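Local coordinates for protein ribulose bisphosphate carboxylase (Hyperthermus butylicus DSM 5456, PDB 6HUN) that probably adds carbon dioxide and water to ribulose 1,5-bisphosphate to give two molecules of 3-phosphoglycerate, as a form III Rubisco in archaeal AMP breakdown, at residues A[82-87]-A[107-112]; A[206-209]-A[213-216]; A[429-432]-A[437-440]. One frame throughout, in Å; residues are numbered along the deposited sequence.

Contact 1 belongs to the N-terminal domain, while contacts 2 and 3 lie in the catalytic barrel domain. No two contacts share a helix or strand. Contact 2 is buried. Contacts 1 and 3 are partly buried, each with a lysine at the surface. Contact 2 is rings and sulfur with no hydrogen bond across it, contact 1 joins leucine packing to a long ion pair, and contact 3 rests on one lysine-tyrosine hydrogen bond. Contacts 1 and 2 lie about 42 Å apart between centres, yet across the dimer they meet, Leu84 of one subunit packing on Phe213 of the other. Contact 3 touches no other chain and lies across the chain's centre from contact 1.

Contact 1: residues A[82-87]-A[107-112]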
loop_
_atom_site.group_PDB
_atom_site.type_symbol
_atom_site.label_atom_id
_atom_site.label_comp_id
_atom_site.label_asym_id
_atom_site.label_seq_id
_atom_site.Cartn_x
_atom_site.Cartn_y
_atom_site.Cartn_z
ATOM N N GLU A 82 18.454 21.685 11.611
ATOM C CA GLU A 82 19.684 21.439 10.852
ATOM C C GLU A 82 20.228 20.038 11.098
ATOM O O GLU A 82 20.837 19.443 10.198
ATOM C CB GLU A 82 20.761 22.488 11.173
ATOM C CG GLU A 82 20.500 23.872 10.572
ATOM C CD GLU A 82 20.810 23.930 9.072
ATOM O OE1 GLU A 82 20.188 24.760 8.375
ATOM O OE2 GLU A 82 21.648 23.142 8.584
ATOM N N LYS A 83 19.971 19.481 12.287
ATOM C CA LYS A 83 20.397 18.128 12.630
ATOM C C LYS A 83 19.646 17.068 11.813
ATOM O O LYS A 83 20.245 16.098 11.330
ATOM C CB LYS A 83 20.186 17.902 14.131
ATOM C CG LYS A 83 20.333 16.440 14.595
ATOM C CD LYS A 83 21.725 15.866 14.226
ATOM C CE LYS A 83 21.596 14.386 13.762
ATOM N NZ LYS A 83 22.574 14.067 12.664
ATOM N N LEU A 84 18.336 17.229 11.660
ATOM C CA LEU A 84 17.507 16.240 10.992
ATOM C C LEU A 84 17.491 16.379 9.479
ATOM O O LEU A 84 16.799 15.601 8.820
ATOM C CB LEU A 84 16.081 16.346 11.519
ATOM C CG LEU A 84 15.890 15.935 12.967
ATOM C CD1 LEU A 84 14.450 16.163 13.423
ATOM C CD2 LEU A 84 16.296 14.459 13.120
ATOM N N LYS A 85 18.213 17.323 8.898
ATOM C CA LYS A 85 17.982 17.658 7.501
ATOM C C LYS A 85 18.680 16.690 6.543
ATOM O O LYS A 85 19.832 16.303 6.762
ATOM C CB LYS A 85 18.446 19.076 7.235
ATOM C CG LYS A 85 18.676 19.350 5.782
ATOM C CD LYS A 85 19.644 20.475 5.615
ATOM C CE LYS A 85 19.227 21.601 6.504
ATOM N NZ LYS A 85 19.505 22.870 5.821
ATOM N N ALA A 86 17.986 16.310 5.456
ATOM C CA ALA A 86 18.553 15.366 4.487
ATOM C C ALA A 86 19.344 16.116 3.415
ATOM O O ALA A 86 19.080 17.285 3.135
ATOM C CB ALA A 86 17.457 14.509 3.833
ATOM N N LYS A 87 20.334 15.444 2.816
ATOM C CA LYS A 87 21.200 16.093 1.842
ATOM C C LYS A 87 21.347 15.268 0.580
ATOM O O LYS A 87 21.832 14.135 0.636
ATOM C CB LYS A 87 22.598 16.358 2.448
ATOM C CG LYS A 87 22.572 17.379 3.551
ATOM C CD LYS A 87 22.201 18.762 3.012
ATOM C CE LYS A 87 23.247 19.767 3.416
ATOM N NZ LYS A 87 24.541 19.283 2.880
ATOM N N VAL A 107 19.637 9.293 10.954
ATOM C CA VAL A 107 18.771 8.204 11.437
ATOM C C VAL A 107 17.729 8.701 12.438
ATOM O O VAL A 107 16.676 8.074 12.613
ATOM C CB VAL A 107 19.608 7.054 12.040
ATOM C CG1 VAL A 107 18.715 5.999 12.650
ATOM C CG2 VAL A 107 20.413 6.356 10.976
ATOM N N GLU A 108 17.978 9.836 13.084
ATOM C CA GLU A 108 17.009 10.410 14.010
ATOM C C GLU A 108 15.719 10.861 13.322
ATOM O O GLU A 108 14.748 11.189 14.014
ATOM C CB GLU A 108 17.650 11.596 14.753
ATOM C CG GLU A 108 18.801 11.216 15.666
ATOM C CD GLU A 108 20.109 10.916 14.931
ATOM O OE1 GLU A 108 21.034 10.361 15.584
ATOM O OE2 GLU A 108 20.222 11.219 13.713
ATOM N N LEU A 109 15.678 10.892 11.987
ATOM C CA LEU A 109 14.400 11.178 11.325
ATOM C C LEU A 109 13.372 10.067 11.523
ATOM O O LEU A 109 12.164 10.297 11.313
ATOM C CB LEU A 109 14.612 11.374 9.827
ATOM C CG LEU A 109 15.230 12.653 9.270
ATOM C CD1 LEU A 109 15.479 12.490 7.789
ATOM C CD2 LEU A 109 14.318 13.891 9.548
ATOM N N PHE A 110 13.816 8.827 11.781
ATOM C CA PHE A 110 12.947 7.649 11.660
ATOM C C PHE A 110 12.562 7.107 13.038
ATOM O O PHE A 110 13.391 7.069 13.951
ATOM C CB PHE A 110 13.661 6.581 10.799
ATOM C CG PHE A 110 14.105 7.133 9.446
ATOM C CD1 PHE A 110 13.170 7.349 8.430
ATOM C CD2 PHE A 110 15.444 7.451 9.199
ATOM C CE1 PHE A 110 13.561 7.861 7.195
ATOM C CE2 PHE A 110 15.849 7.975 7.993
ATOM C CZ PHE A 110 14.926 8.160 6.969
ATOM N N GLU A 111 11.300 6.697 13.202
ATOM C CA GLU A 111 10.916 6.019 14.430
ATOM C C GLU A 111 11.450 4.590 14.410
ATOM O O GLU A 111 11.356 3.882 13.391
ATOM C CB GLU A 111 9.406 5.993 14.616
ATOM C CG GLU A 111 9.050 5.360 15.983
ATOM C CD GLU A 111 7.543 5.241 16.254
ATOM O OE1 GLU A 111 6.757 6.017 15.701
ATOM O OE2 GLU A 111 7.161 4.384 17.098
ATOM N N GLU A 112 11.975 4.144 15.553
ATOM C CA GLU A 112 12.554 2.807 15.618
ATOM C C GLU A 112 11.538 1.752 15.243
ATOM O O GLU A 112 10.437 1.719 15.794
ATOM C CB GLU A 112 12.995 2.501 17.071
ATOM C CG GLU A 112 14.043 3.354 17.602
ATOM C CD GLU A 112 13.550 4.649 18.316
ATOM O OE1 GLU A 112 14.219 4.986 19.334
ATOM O OE2 GLU A 112 12.584 5.350 17.844
#
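Leu84 and Leu109 bring the two backbones together, with their CA atoms 5.9 Å apart, where a short, weakly bonded helical turn meets the 3-10 segment 107-109. No hydrogen bond joins residues 82-87 to 107-112. The buried centre is apolar. Leu109 sends its CD2 branch against Leu84 CB at 3.6 Å. The same methyl sits close to the carbonyl of Leu84, with CD2 of Leu109 3.1 Å from O of Leu84. That oxygen is buried here and has no hydrogen-bond partner in the model, so hydrocarbon covers it. Leu84 answers with its own CD2, which lies 3.6 Å from CB of Glu108. CG of Leu84 stands anti to the carbonyl carbon (chi1 -68°), which carries the branch to the other segment. Towards solvent, Lys83 and Glu108 cross at about a right angle. Their ion pair is long, 3.8 Å from NZ of Lys83 to OE2 of Glu108. The methylene CE of Lys83 is nearer to OE2 of Glu108, at 3.5 Å. The charge attraction is therefore probably modest. Leu84 also packs on Phe213 of the second subunit, and Leu109 O accepts a hydrogen bond from Gln211 of that subunit. Within the N-terminal domain, the contact ties the end of helix 81-84, just before strand 87-93, outermost in its sheet within this chain, to the loop running from strand 99-105 to helix 115-122.

Contact 2: residues A[206-209]-A[213-216]; sequences ENFA and FCRF
Phe213 starts the contact by bringing CZ of its ring to 4.2 Å from CE1 of Phe208. The approach is oblique. With CG of Phe213 between the backbone N and the carbonyl carbon (chi1 71°), the ring reaches back to the first segment. It also meets Trp80 of the second subunit. Cys214 comes next, its CB directed toward residues 206-209. Its sulfur lies at the edge of the Phe208 ring, SG of Cys214 being 3.6 Å from CZ of Phe208. SG of Cys214 is 4.9 Å from the centroid of the Phe208 ring and 77° off its normal, a sulfur-aromatic contact made from the side. CB of Cys214 reaches the same edge in the ring plane, 3.8 Å from CZ of Phe208. Both segments belong to the loop that follows barrel strand 201-203 and leads into helix 216-234 of the TIM barrel. This loop carries Glu206, a predicted magnesium ligand, which forms a salt bridge with Lys179. Arg215 is the N-cap of the helix. Phe216 then begins the helix and turns a ring edge to the backbone of Ala209, with CD1 of Phe216 4.0 Å from O of Ala209. That oxygen accepts a hydrogen bond from Arg219.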
loop_
_atom_site.group_PDB
_atom_site.type_symbol
_atom_site.label_atom_id
_atom_site.label_comp_id
_atom_site.label_asym_id
_atom_site.label_seq_id
_atom_site.Cartn_x
_atom_site.Cartn_y
_atom_site.Cartn_z
ATOM N N GLU A 206 -3.990 -15.760 -3.171
ATOM C CA GLU A 206 -3.928 -14.449 -2.524
ATOM C C GLU A 206 -5.296 -13.880 -2.183
ATOM O O GLU A 206 -5.402 -13.048 -1.265
ATOM C CB GLU A 206 -3.151 -13.464 -3.418
ATOM C CG GLU A 206 -3.914 -12.984 -4.637
ATOM C CD GLU A 206 -4.022 -14.020 -5.732
ATOM O OE1 GLU A 206 -4.916 -13.850 -6.602
ATOM O OE2 GLU A 206 -3.227 -15.002 -5.723
ATOM N N ASN A 207 -6.344 -14.290 -2.856
ATOM C CA ASN A 207 -7.634 -13.670 -2.574
ATOM C C ASN A 207 -8.518 -14.593 -1.768
ATOM O O ASN A 207 -9.704 -14.323 -1.583
ATOM C CB ASN A 207 -8.317 -13.163 -3.869
ATOM C CG ASN A 207 -8.711 -14.257 -4.810
ATOM O OD1 ASN A 207 -8.311 -15.391 -4.634
ATOM N ND2 ASN A 207 -9.541 -13.936 -5.803
ATOM N N PHE A 208 -7.952 -15.680 -1.250
ATOM C CA PHE A 208 -8.691 -16.526 -0.318
ATOM C C PHE A 208 -8.580 -15.871 1.046
ATOM O O PHE A 208 -7.494 -15.416 1.424
ATOM C CB PHE A 208 -8.106 -17.920 -0.292
ATOM C CG PHE A 208 -9.121 -18.996 -0.110
ATOM C CD1 PHE A 208 -10.437 -18.684 0.239
ATOM C CD2 PHE A 208 -8.763 -20.326 -0.244
ATOM C CE1 PHE A 208 -11.396 -19.664 0.440
ATOM C CE2 PHE A 208 -9.710 -21.316 -0.045
ATOM C CZ PHE A 208 -11.042 -20.978 0.304
ATOM N N ALA A 209 -9.712 -15.714 1.736
ATOM C CA ALA A 209 -9.694 -15.106 3.061
ATOM C C ALA A 209 -10.697 -15.874 3.913
ATOM O O ALA A 209 -10.457 -17.043 4.249
ATOM C CB ALA A 209 -10.033 -13.603 3.007
ATOM N N PHE A 213 -18.615 -18.914 1.350
ATOM C CA PHE A 213 -18.721 -20.255 0.787
ATOM C C PHE A 213 -17.677 -21.202 1.362
ATOM O O PHE A 213 -17.805 -22.415 1.179
ATOM C CB PHE A 213 -18.619 -20.216 -0.742
ATOM C CG PHE A 213 -17.244 -19.895 -1.245
ATOM C CD1 PHE A 213 -16.335 -20.910 -1.520
ATOM C CD2 PHE A 213 -16.855 -18.575 -1.438
ATOM C CE1 PHE A 213 -15.061 -20.621 -1.974
ATOM C CE2 PHE A 213 -15.567 -18.271 -1.901
ATOM C CZ PHE A 213 -14.675 -19.307 -2.149
ATOM N N CYS A 214 -16.682 -20.674 2.077
ATOM C CA CYS A 214 -15.544 -21.430 2.594
ATOM C C CYS A 214 -14.840 -20.623 3.679
ATOM O O CYS A 214 -13.771 -20.034 3.454
ATOM C CB CYS A 214 -14.540 -21.774 1.486
ATOM S SG CYS A 214 -13.405 -23.140 1.949
ATOM N N ARG A 215 -15.447 -20.597 4.855
ATOM C CA ARG A 215 -14.917 -19.830 5.962
ATOM C C ARG A 215 -13.584 -20.373 6.428
ATOM O O ARG A 215 -13.293 -21.582 6.324
ATOM C CB ARG A 215 -15.900 -19.833 7.116
ATOM C CG ARG A 215 -17.226 -19.469 6.620
ATOM C CD ARG A 215 -17.377 -17.973 6.563
ATOM N NE ARG A 215 -18.765 -17.645 6.287
ATOM C CZ ARG A 215 -19.786 -17.952 7.090
ATOM N NH1 ARG A 215 -21.025 -17.623 6.744
ATOM N NH2 ARG A 215 -19.580 -18.577 8.245
ATOM N N PHE A 216 -12.812 -19.464 7.028
ATOM C CA PHE A 216 -11.428 -19.756 7.361
ATOM C C PHE A 216 -11.337 -20.971 8.270
ATOM O O PHE A 216 -10.583 -21.916 7.984
ATOM C CB PHE A 216 -10.759 -18.553 8.020
ATOM C CG PHE A 216 -9.284 -18.778 8.295
ATOM C CD1 PHE A 216 -8.340 -18.504 7.323
ATOM C CD2 PHE A 216 -8.860 -19.316 9.507
ATOM C CE1 PHE A 216 -6.964 -18.719 7.544
ATOM C CE2 PHE A 216 -7.495 -19.543 9.737
ATOM C CZ PHE A 216 -6.561 -19.247 8.764
#

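Contact 3: residues A[429-432]-A[437-440]; sequences AMKG and EYAR
The hydroxyl OH of Tyr438 accepts a hydrogen bond from NZ of Lys431, 2.9 Å away. Lys431 and Tyr438 are the one pair of residues that touch between 429-432 and 437-440, and the bond joins the ends of their side chains. The ammonium comes in at the edge of the tyrosine ring, near its plane, so it is not a cation-pi contact over the face. NZ of Lys431 stays 3.9 Å from CZ of Tyr438, and CE of Lys431 is likewise 3.9 Å from OH of Tyr438. The two side chains cross at about a right angle. CG of Lys431 is anti to the carbonyl carbon (chi1 -64°), and beyond it the chain is fully extended. The outstretched lysine thus presents its amine to the hydroxyl, with CE beside it. At chi1 -151° the ring of Tyr438 stands roughly anti to the backbone N, and its hydroxyl faces the lysine. Lys431 is exposed while Tyr438 is buried, so the bond links a surface charge to a phenol set in the fold. A phenylalanine here would probably leave the Lys431 ammonium without its hydroxyl partner and the lysine chain freer to turn. Gly432 follows with positive phi (70°) in a Schellman motif that closes helix 415-431. The chain then enters the short helix 435-438. The side chain of Tyr438 packs on Gln424, Glu427 and Ala428 of helix 415-431, and its ring stacks with that of His442. It also touches Leu445, so Tyr438 sits between helix 415-431 and the C-terminal helix 443-452, with its own helix 435-438 joining them.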
loop_
_atom_site.group_PDB
_atom_site.type_symbol
_atom_site.label_atom_id
_atom_site.label_comp_id
_atom_site.label_asym_id
_atom_site.label_seq_id
_atom_site.Cartn_x
_atom_site.Cartn_y
_atom_site.Cartn_z
ATOM N N ALA A 429 17.976 -33.297 -10.315
ATOM C CA ALA A 429 18.820 -32.114 -10.172
ATOM C C ALA A 429 19.762 -32.229 -8.977
ATOM O O ALA A 429 20.941 -31.878 -9.079
ATOM C CB ALA A 429 17.952 -30.855 -10.048
ATOM N N MET A 430 19.255 -32.692 -7.821
ATOM C CA MET A 430 20.120 -32.894 -6.657
ATOM C C MET A 430 21.216 -33.917 -6.939
ATOM O O MET A 430 22.342 -33.790 -6.444
ATOM C CB MET A 430 19.298 -33.351 -5.448
ATOM C CG MET A 430 18.146 -32.420 -5.080
ATOM S SD MET A 430 18.753 -30.771 -4.710
ATOM C CE MET A 430 19.837 -31.114 -3.343
ATOM N N LYS A 431 20.894 -34.956 -7.692
ATOM C CA LYS A 431 21.820 -36.049 -7.988
ATOM C C LYS A 431 22.693 -35.794 -9.221
ATOM O O LYS A 431 23.561 -36.623 -9.530
ATOM C CB LYS A 431 21.033 -37.332 -8.188
ATOM C CG LYS A 431 20.270 -37.842 -6.985
ATOM C CD LYS A 431 19.669 -39.205 -7.319
ATOM C CE LYS A 431 18.824 -39.788 -6.200
ATOM N NZ LYS A 431 18.028 -40.921 -6.787
ATOM N N GLY A 432 22.487 -34.686 -9.928
ATOM C CA GLY A 432 23.309 -34.354 -11.083
ATOM C C GLY A 432 23.076 -35.261 -12.261
ATOM O O GLY A 432 24.003 -35.493 -13.061
ATOM N N GLU A 437 17.933 -39.291 -18.836
ATOM C CA GLU A 437 18.411 -40.517 -18.194
ATOM C C GLU A 437 17.558 -40.889 -16.988
ATOM O O GLU A 437 17.201 -42.056 -16.791
ATOM C CB GLU A 437 19.870 -40.334 -17.785
ATOM C CG GLU A 437 20.525 -41.529 -17.130
ATOM C CD GLU A 437 21.978 -41.247 -16.775
ATOM O OE1 GLU A 437 22.524 -41.925 -15.883
ATOM O OE2 GLU A 437 22.590 -40.340 -17.385
ATOM N N TYR A 438 17.227 -39.901 -16.148
ATOM C CA TYR A 438 16.433 -40.209 -14.963
ATOM C C TYR A 438 15.063 -40.732 -15.352
ATOM O O TYR A 438 14.530 -41.652 -14.717
ATOM C CB TYR A 438 16.285 -38.959 -14.072
ATOM C CG TYR A 438 16.130 -39.291 -12.609
ATOM C CD1 TYR A 438 17.127 -39.942 -11.931
ATOM C CD2 TYR A 438 14.994 -38.912 -11.890
ATOM C CE1 TYR A 438 17.009 -40.276 -10.597
ATOM C CE2 TYR A 438 14.865 -39.216 -10.524
ATOM C CZ TYR A 438 15.880 -39.898 -9.886
ATOM O OH TYR A 438 15.794 -40.226 -8.562
ATOM N N ALA A 439 14.491 -40.174 -16.411
ATOM C CA ALA A 439 13.129 -40.484 -16.824
ATOM C C ALA A 439 13.031 -41.811 -17.537
ATOM O O ALA A 439 12.272 -41.962 -18.487
ATOM C CB ALA A 439 12.598 -39.368 -17.713
ATOM N N ARG A 440 13.819 -42.779 -17.139
ATOM C CA ARG A 440 13.671 -44.099 -17.712
ATOM C C ARG A 440 13.378 -45.139 -16.681
ATOM O O ARG A 440 12.746 -46.144 -17.008
ATOM C CB ARG A 440 14.925 -44.492 -18.482
ATOM C CG ARG A 440 14.957 -43.867 -19.814
ATOM C CD ARG A 440 15.398 -44.890 -20.812
ATOM N NE ARG A 440 14.326 -45.756 -21.298
ATOM C CZ ARG A 440 14.421 -47.065 -21.499
ATOM N NH1 ARG A 440 13.368 -47.724 -21.951
ATOM N NH2 ARG A 440 15.558 -47.723 -21.291
#